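Local atomic coordinates of lipocalin (Argas monolakensis, PDB entry 3BRN), a protein that binds serotonin inside a lipocalin beta barrel and probably sequesters biogenic amines. Residues G11-Y16 with V97-Y102; N48-G53 with V75-D80. All blocks are in the same frame, centred on the assembly; numbering follows the deposited sequence.

In the fold
Both contacts join non-strand chain to the barrel sheet at the same end of the molecule, their centres about 12 Å apart. They share elements: 11-16 leads into helix 15-20, against which strand 67-78 also packs, and G79 and D80 at the end of 75-80 accept probable backbone hydrogen bonds from A15 and V97 (A15 N to G79 O 3.0 Å, V97 N to D80 O 2.9 Å). Each is partly buried, but interaction 2 has more exposed residues. Interaction 1 is mainly aromatic, with one hydrogen bond to a phenol oxygen; interaction 2 divides into an apolar cluster of L50, V75 and V77 on the buried side and a carboxylate, backbone and water network at the surface.

Interaction 1. Residues G11-Y16 with V97-Y102; sequences GPFQAY and VLFSDY
With chi1 at -67°, F13 turns its CG beside the backbone N and lays its ring against the chain at L98-S100, while Y102, whose CG likewise lies beside its own backbone N, extends its phenol to the backbone of Q14. The F13 ring is met over one face by F99 CA, which lies 3.6 Å from the ring centroid and only 9° off the normal, a well-aligned CH-pi contact. The F13 and F99 rings meet obliquely, F13 CZ 3.3 Å from F99 CD1. F13 CE2 also comes within 3.1 Å of L98 O, and F13 CB rests against V97 CG1 at 4.1 Å. The backbone that receives the ring is irregular, because L98 and F99 both face V107 in a classic beta bulge, at the point where the chain of this lipocalin barrel turns a corner. F99 also pairs edge-to-face with F9. The polar link is Q14 N to Y102 OH, 2.8 Å and nearly straight at 174°; Q14 is the N-cap residue of helix 15-20, so the phenol oxygen binds the chain right where that helix begins. Y102 is itself placed by an ST turn, its N donating to S100 OG at 3.1 Å, and S100 OG is also hydrogen-bonded to D106, a residue of the serotonin pocket.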
ATOM      1  N   GLY A  11      13.815  11.899   1.283  1.00 47.07           N
ATOM      2  CA  GLY A  11      13.205  11.712  -0.023  1.00 49.08           C
ATOM      3  C   GLY A  11      13.885  12.560  -1.082  1.00 49.45           C
ATOM      4  O   GLY A  11      15.109  12.662  -1.119  1.00 40.17           O
ATOM      5  N   PRO A  12      13.072  13.199  -1.932  1.00 48.77           N
ATOM      6  CA  PRO A  12      11.640  12.974  -1.787  1.00 43.91           C
ATOM      7  C   PRO A  12      11.225  11.601  -2.298  1.00 39.18           C
ATOM      8  O   PRO A  12      12.031  10.878  -2.882  1.00 35.07           O
ATOM      9  CB  PRO A  12      11.019  14.073  -2.652  1.00 46.87           C
ATOM     10  CG  PRO A  12      12.096  14.436  -3.636  1.00 47.56           C
ATOM     11  CD  PRO A  12      13.386  14.260  -2.904  1.00 49.68           C
ATOM     12  N   PHE A  13       9.964  11.253  -2.064  1.00 36.90           N
ATOM     13  CA  PHE A  13       9.415   9.984  -2.522  1.00 37.56           C
ATOM     14  C   PHE A  13       8.322  10.206  -3.560  1.00 35.46           C
ATOM     15  O   PHE A  13       7.392  10.985  -3.343  1.00 37.79           O
ATOM     16  CB  PHE A  13       8.867   9.179  -1.342  1.00 30.12           C
ATOM     17  CG  PHE A  13       9.925   8.709  -0.385  1.00 35.70           C
ATOM     18  CD1 PHE A  13      10.668   7.573  -0.657  1.00 32.20           C
ATOM     19  CD2 PHE A  13      10.177   9.404   0.785  1.00 28.42           C
ATOM     20  CE1 PHE A  13      11.642   7.138   0.222  1.00 34.25           C
ATOM     21  CE2 PHE A  13      11.150   8.974   1.668  1.00 27.44           C
ATOM     22  CZ  PHE A  13      11.883   7.839   1.385  1.00 28.97           C
ATOM     23  N   GLN A  14       8.442   9.514  -4.687  1.00 32.62           N
ATOM     24  CA  GLN A  14       7.604   9.775  -5.854  1.00 31.26           C
ATOM     25  C   GLN A  14       6.464   8.762  -5.951  1.00 37.25           C
ATOM     26  O   GLN A  14       6.709   7.570  -6.137  1.00 33.21           O
ATOM     27  CB  GLN A  14       8.452   9.742  -7.128  1.00 37.84           C
ATOM     28  CG  GLN A  14       9.578  10.757  -7.125  1.00 40.94           C
ATOM     29  CD  GLN A  14      10.538  10.560  -8.277  1.00 56.17           C
ATOM     30  OE1 GLN A  14      11.422   9.704  -8.219  1.00 63.10           O
ATOM     31  NE2 GLN A  14      10.400  11.386  -9.314  1.00 41.66           N
ATOM     32  N   ALA A  15       5.234   9.248  -5.769  1.00 27.00           N
ATOM     33  CA  ALA A  15       4.029   8.447  -5.859  1.00 32.35           C
ATOM     34  C   ALA A  15       3.859   7.575  -7.107  1.00 33.44           C
ATOM     35  O   ALA A  15       3.448   6.429  -6.995  1.00 34.52           O
ATOM     36  CB  ALA A  15       2.795   9.309  -5.611  1.00 36.88           C
ATOM     37  N   TYR A  16       4.115   8.102  -8.300  1.00 32.80           N
ATOM     38  CA  TYR A  16       3.975   7.249  -9.474  1.00 35.19           C
ATOM     39  C   TYR A  16       4.923   6.037  -9.420  1.00 35.46           C
ATOM     40  O   TYR A  16       4.518   4.928  -9.738  1.00 38.24           O
ATOM     41  CB  TYR A  16       4.111   8.037 -10.792  1.00 33.99           C
ATOM     42  CG  TYR A  16       5.520   8.316 -11.206  1.00 28.57           C
ATOM     43  CD1 TYR A  16       6.166   9.474 -10.790  1.00 33.58           C
ATOM     44  CD2 TYR A  16       6.165   7.506 -12.134  1.00 36.74           C
ATOM     45  CE1 TYR A  16       7.433   9.772 -11.225  1.00 45.78           C
ATOM     46  CE2 TYR A  16       7.439   7.793 -12.565  1.00 35.50           C
ATOM     47  CZ  TYR A  16       8.068   8.928 -12.104  1.00 39.01           C
ATOM     48  OH  TYR A  16       9.356   9.209 -12.482  1.00 43.31           O
ATOM     49  N   VAL A  97       3.078   9.020   0.488  1.00 26.46           N
ATOM     50  CA  VAL A  97       4.177   8.065   0.578  1.00 29.63           C
ATOM     51  C   VAL A  97       5.263   8.615   1.502  1.00 28.82           C
ATOM     52  O   VAL A  97       5.878   9.617   1.183  1.00 28.91           O
ATOM     53  CB  VAL A  97       4.768   7.749  -0.796  1.00 28.13           C
ATOM     54  CG1 VAL A  97       5.749   6.587  -0.685  1.00 33.36           C
ATOM     55  CG2 VAL A  97       3.649   7.429  -1.801  1.00 28.26           C
ATOM     56  N   LEU A  98       5.440   8.002   2.671  1.00 26.84           N
ATOM     57  CA  LEU A  98       6.450   8.474   3.625  1.00 31.73           C
ATOM     58  C   LEU A  98       7.783   7.827   3.299  1.00 28.88           C
ATOM     59  O   LEU A  98       8.829   8.343   3.648  1.00 27.82           O
ATOM     60  CB  LEU A  98       6.035   8.119   5.053  1.00 29.39           C
ATOM     61  CG  LEU A  98       4.652   8.646   5.448  1.00 34.54           C
ATOM     62  CD1 LEU A  98       4.395   8.245   6.877  1.00 31.12           C
ATOM     63  CD2 LEU A  98       4.607  10.176   5.264  1.00 29.86           C
ATOM     64  N   PHE A  99       7.721   6.621   2.747  1.00 27.55           N
ATOM     65  CA  PHE A  99       8.914   5.908   2.327  1.00 30.47           C
ATOM     66  C   PHE A  99       8.560   4.789   1.359  1.00 29.48           C
ATOM     67  O   PHE A  99       7.505   4.190   1.452  1.00 29.54           O
ATOM     68  CB  PHE A  99       9.669   5.346   3.542  1.00 30.48           C
ATOM     69  CG  PHE A  99      10.817   4.443   3.179  1.00 32.40           C
ATOM     70  CD1 PHE A  99      12.081   4.962   2.935  1.00 35.21           C
ATOM     71  CD2 PHE A  99      10.632   3.073   3.093  1.00 37.20           C
ATOM     72  CE1 PHE A  99      13.136   4.132   2.583  1.00 37.45           C
ATOM     73  CE2 PHE A  99      11.676   2.244   2.722  1.00 38.39           C
ATOM     74  CZ  PHE A  99      12.934   2.773   2.491  1.00 36.86           C
ATOM     75  N   SER A 100       9.451   4.496   0.419  1.00 34.25           N
ATOM     76  CA  SER A 100       9.206   3.375  -0.483  1.00 29.04           C
ATOM     77  C   SER A 100      10.525   2.965  -1.097  1.00 32.84           C
ATOM     78  O   SER A 100      11.439   3.780  -1.168  1.00 32.10           O
ATOM     79  CB  SER A 100       8.245   3.799  -1.589  1.00 28.65           C
ATOM     80  OG  SER A 100       7.906   2.695  -2.410  1.00 28.90           O
ATOM     81  N   ASP A 101      10.655   1.687  -1.450  1.00 34.76           N
ATOM     82  CA  ASP A 101      11.819   1.226  -2.203  1.00 42.41           C
ATOM     83  C   ASP A 101      11.432   0.955  -3.658  1.00 33.97           C
ATOM     84  O   ASP A 101      12.244   0.505  -4.462  1.00 38.78           O
ATOM     85  CB  ASP A 101      12.458  -0.006  -1.548  1.00 42.46           C
ATOM     86  CG  ASP A 101      11.573  -1.238  -1.619  1.00 47.16           C
ATOM     87  OD1 ASP A 101      10.428  -1.140  -2.116  1.00 40.42           O
ATOM     88  OD2 ASP A 101      12.037  -2.310  -1.182  1.00 46.72           O
ATOM     89  N   TYR A 102      10.174   1.235  -3.986  1.00 34.85           N
ATOM     90  CA  TYR A 102       9.724   1.227  -5.373  1.00 39.11           C
ATOM     91  C   TYR A 102       9.668  -0.194  -5.927  1.00 42.62           C
ATOM     92  O   TYR A 102       9.587  -0.394  -7.139  1.00 37.62           O
ATOM     93  CB  TYR A 102      10.640   2.093  -6.239  1.00 35.62           C
ATOM     94  CG  TYR A 102      10.604   3.563  -5.887  1.00 40.88           C
ATOM     95  CD1 TYR A 102       9.527   4.107  -5.202  1.00 37.16           C
ATOM     96  CD2 TYR A 102      11.649   4.408  -6.241  1.00 44.37           C
ATOM     97  CE1 TYR A 102       9.490   5.450  -4.878  1.00 34.30           C
ATOM     98  CE2 TYR A 102      11.621   5.751  -5.921  1.00 41.24           C
ATOM     99  CZ  TYR A 102      10.539   6.267  -5.240  1.00 49.11           C
ATOM    100  OH  TYR A 102      10.507   7.606  -4.920  1.00 46.90           O
TER

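Interaction 2. Residues N48-G53 with V75-D80; sequences NTLSEG and VTVNGD
E52 and G79 make the straighter of the two direct hydrogen bonds here: G79 N donates to E52 OE2 at 2.8 Å and 170°, and OE2 accepts through its syn lone pair, on the side of OE1. The E52 chain leaves the backbone with CG anti to N (chi1 178°) and then bends at chi2, which carries the carboxylate over to the turn after strand 67-78. Its other oxygen, OE1, accepts from a water at 2.7 Å, and the same water donates to G79 O, also at 2.7 Å. Both carboxylate oxygens are therefore tied to one glycine, directly and through water, which should restrict the rotation of the group.

The backbone bond is poorer: G53 N lies 2.8 Å from V77 O, but an angle of 126° makes it weak. Beside it, G53 CA sits 3.3 Å from N78 OD1, and G53 has a positive phi, a conformation that favours glycine.

Apolar contacts lie on the buried side. L50 and V77 meet tip to tip, L50 CD1 being 3.8 Å from V77 CG2, and the same L50 methyl lies 4.3 Å from V75 CG1. V75 in turn touches the bound serotonin, so L50 contacts a residue that touches the ligand.

The touching parts run obliquely, as the loop between strands 42-44 and 55-64 passes the end of strand 67-78. Helix 15-20 adjoins both segments, Y16 meeting E52 and V77 and V19 meeting L50, while V75 also packs on F58 of strand 55-64 and on I82 and V84 of strand 81-85.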
ATOM      1  N   ASN A  48      -1.345  -0.232 -16.739  1.00 53.08           N
ATOM      2  CA  ASN A  48      -0.399   0.515 -17.557  1.00 54.19           C
ATOM      3  C   ASN A  48       0.479   1.442 -16.717  1.00 53.63           C
ATOM      4  O   ASN A  48       0.064   1.919 -15.657  1.00 52.54           O
ATOM      5  CB  ASN A  48      -1.145   1.304 -18.631  1.00 53.07           C
ATOM      6  CG  ASN A  48      -2.425   1.915 -18.113  1.00 60.28           C
ATOM      7  OD1 ASN A  48      -2.932   1.524 -17.057  1.00 61.30           O
ATOM      8  ND2 ASN A  48      -2.970   2.867 -18.862  1.00 64.55           N
ATOM      9  N   THR A  49       1.715   1.635 -17.164  1.00 49.35           N
ATOM     10  CA  THR A  49       2.674   2.447 -16.426  1.00 47.77           C
ATOM     11  C   THR A  49       2.200   3.885 -16.202  1.00 45.39           C
ATOM     12  O   THR A  49       1.602   4.503 -17.085  1.00 40.48           O
ATOM     13  CB  THR A  49       4.062   2.413 -17.081  1.00 46.33           C
ATOM     14  OG1 THR A  49       4.565   1.071 -17.041  1.00 47.85           O
ATOM     15  CG2 THR A  49       5.029   3.321 -16.339  1.00 48.49           C
ATOM     16  N   LEU A  50       2.247   4.302 -14.940  1.00 43.48           N
ATOM     17  CA  LEU A  50       1.953   5.677 -14.560  1.00 39.11           C
ATOM     18  C   LEU A  50       3.214   6.517 -14.671  1.00 41.25           C
ATOM     19  O   LEU A  50       4.314   6.037 -14.390  1.00 40.76           O
ATOM     20  CB  LEU A  50       1.477   5.734 -13.106  1.00 42.67           C
ATOM     21  CG  LEU A  50      -0.021   5.698 -12.821  1.00 41.71           C
ATOM     22  CD1 LEU A  50      -0.247   5.732 -11.293  1.00 44.98           C
ATOM     23  CD2 LEU A  50      -0.692   6.880 -13.500  1.00 37.40           C
ATOM     24  N   SER A  51       3.046   7.754 -15.123  1.00 37.11           N
ATOM     25  CA  SER A  51       4.098   8.752 -15.076  1.00 41.09           C
ATOM     26  C   SER A  51       3.523   9.884 -14.240  1.00 38.00           C
ATOM     27  O   SER A  51       2.368   9.829 -13.859  1.00 32.44           O
ATOM     28  CB  SER A  51       4.458   9.242 -16.482  1.00 40.47           C
ATOM     29  OG  SER A  51       3.301   9.677 -17.172  1.00 40.91           O
ATOM     30  N   GLU A  52       4.335  10.891 -13.943  1.00 40.25           N
ATOM     31  CA  GLU A  52       3.946  11.966 -13.022  1.00 34.97           C
ATOM     32  C   GLU A  52       2.676  12.705 -13.441  1.00 37.34           C
ATOM     33  O   GLU A  52       2.548  13.142 -14.588  1.00 37.02           O
ATOM     34  CB  GLU A  52       5.102  12.968 -12.878  1.00 39.12           C
ATOM     35  CG  GLU A  52       4.794  14.157 -11.987  1.00 38.48           C
ATOM     36  CD  GLU A  52       4.715  13.766 -10.527  1.00 36.76           C
ATOM     37  OE1 GLU A  52       5.043  12.604 -10.222  1.00 49.92           O
ATOM     38  OE2 GLU A  52       4.319  14.609  -9.700  1.00 44.12           O
ATOM     39  N   GLY A  53       1.803  12.957 -12.472  1.00 34.11           N
ATOM     40  CA  GLY A  53       0.583  13.741 -12.700  1.00 39.26           C
ATOM     41  C   GLY A  53      -0.605  13.033 -13.345  1.00 34.89           C
ATOM     42  O   GLY A  53      -1.660  13.632 -13.537  1.00 37.88           O
ATOM     43  N   VAL A  75      -6.870   6.424  -9.399  1.00 39.25           N
ATOM     44  CA  VAL A  75      -5.745   6.928  -8.623  1.00 36.69           C
ATOM     45  C   VAL A  75      -4.986   7.955  -9.476  1.00 37.66           C
ATOM     46  O   VAL A  75      -4.752   7.728 -10.664  1.00 40.26           O
ATOM     47  CB  VAL A  75      -4.801   5.773  -8.232  1.00 39.85           C
ATOM     48  CG1 VAL A  75      -4.116   5.204  -9.481  1.00 27.47           C
ATOM     49  CG2 VAL A  75      -3.777   6.235  -7.171  1.00 34.45           C
ATOM     50  N   THR A  76      -4.705   9.115  -8.891  1.00 34.63           N
ATOM     51  CA  THR A  76      -3.935  10.173  -9.539  1.00 39.48           C
ATOM     52  C   THR A  76      -2.712  10.461  -8.683  1.00 40.66           C
ATOM     53  O   THR A  76      -2.809  10.524  -7.457  1.00 40.78           O
ATOM     54  CB  THR A  76      -4.755  11.480  -9.641  1.00 40.44           C
ATOM     55  OG1 THR A  76      -6.075  11.173 -10.113  1.00 41.94           O
ATOM     56  CG2 THR A  76      -4.089  12.465 -10.616  1.00 37.30           C
ATOM     57  N   VAL A  77      -1.557  10.558  -9.330  1.00 37.86           N
ATOM     58  CA  VAL A  77      -0.280  10.689  -8.632  1.00 37.60           C
ATOM     59  C   VAL A  77       0.408  12.027  -8.886  1.00 36.29           C
ATOM     60  O   VAL A  77       0.607  12.422 -10.033  1.00 36.82           O
ATOM     61  CB  VAL A  77       0.673   9.527  -8.996  1.00 35.01           C
ATOM     62  CG1 VAL A  77       0.187   8.214  -8.352  1.00 30.74           C
ATOM     63  CG2 VAL A  77       0.749   9.360 -10.492  1.00 36.56           C
ATOM     64  N   ASN A  78       0.759  12.719  -7.802  1.00 39.64           N
ATOM     65  CA  ASN A  78       1.523  13.968  -7.858  1.00 43.12           C
ATOM     66  C   ASN A  78       2.505  14.067  -6.676  1.00 35.33           C
ATOM     67  O   ASN A  78       2.094  13.983  -5.529  1.00 37.99           O
ATOM     68  CB  ASN A  78       0.570  15.177  -7.840  1.00 40.74           C
ATOM     69  CG  ASN A  78      -0.384  15.199  -9.037  1.00 52.74           C
ATOM     70  OD1 ASN A  78       0.088  15.721 -10.167  1.00 55.18           O
ATOM     71  ND2 ASN A  78      -1.550  14.821  -8.921  1.00 40.33           N
ATOM     72  N   GLY A  79       3.778  14.337  -6.950  1.00 33.66           N
ATOM     73  CA  GLY A  79       4.768  14.426  -5.866  1.00 33.02           C
ATOM     74  C   GLY A  79       4.658  13.161  -5.036  1.00 31.10           C
ATOM     75  O   GLY A  79       4.459  12.092  -5.588  1.00 30.33           O
ATOM     76  N   ASP A  80       4.560  13.306  -3.720  1.00 32.88           N
ATOM     77  CA  ASP A  80       4.379  12.149  -2.848  1.00 33.50           C
ATOM     78  C   ASP A  80       2.926  11.799  -2.535  1.00 38.78           C
ATOM     79  O   ASP A  80       2.661  10.998  -1.635  1.00 34.65           O
ATOM     80  CB  ASP A  80       5.184  12.311  -1.547  1.00 35.94           C
ATOM     81  CG  ASP A  80       4.726  13.501  -0.713  1.00 43.05           C
ATOM     82  OD1 ASP A  80       3.855  14.259  -1.186  1.00 49.54           O
ATOM     83  OD2 ASP A  80       5.265  13.703   0.402  1.00 52.23           O
TER
HETATM   84  O   HOH W   1       4.284  11.154  -8.124  1.00 51.30           O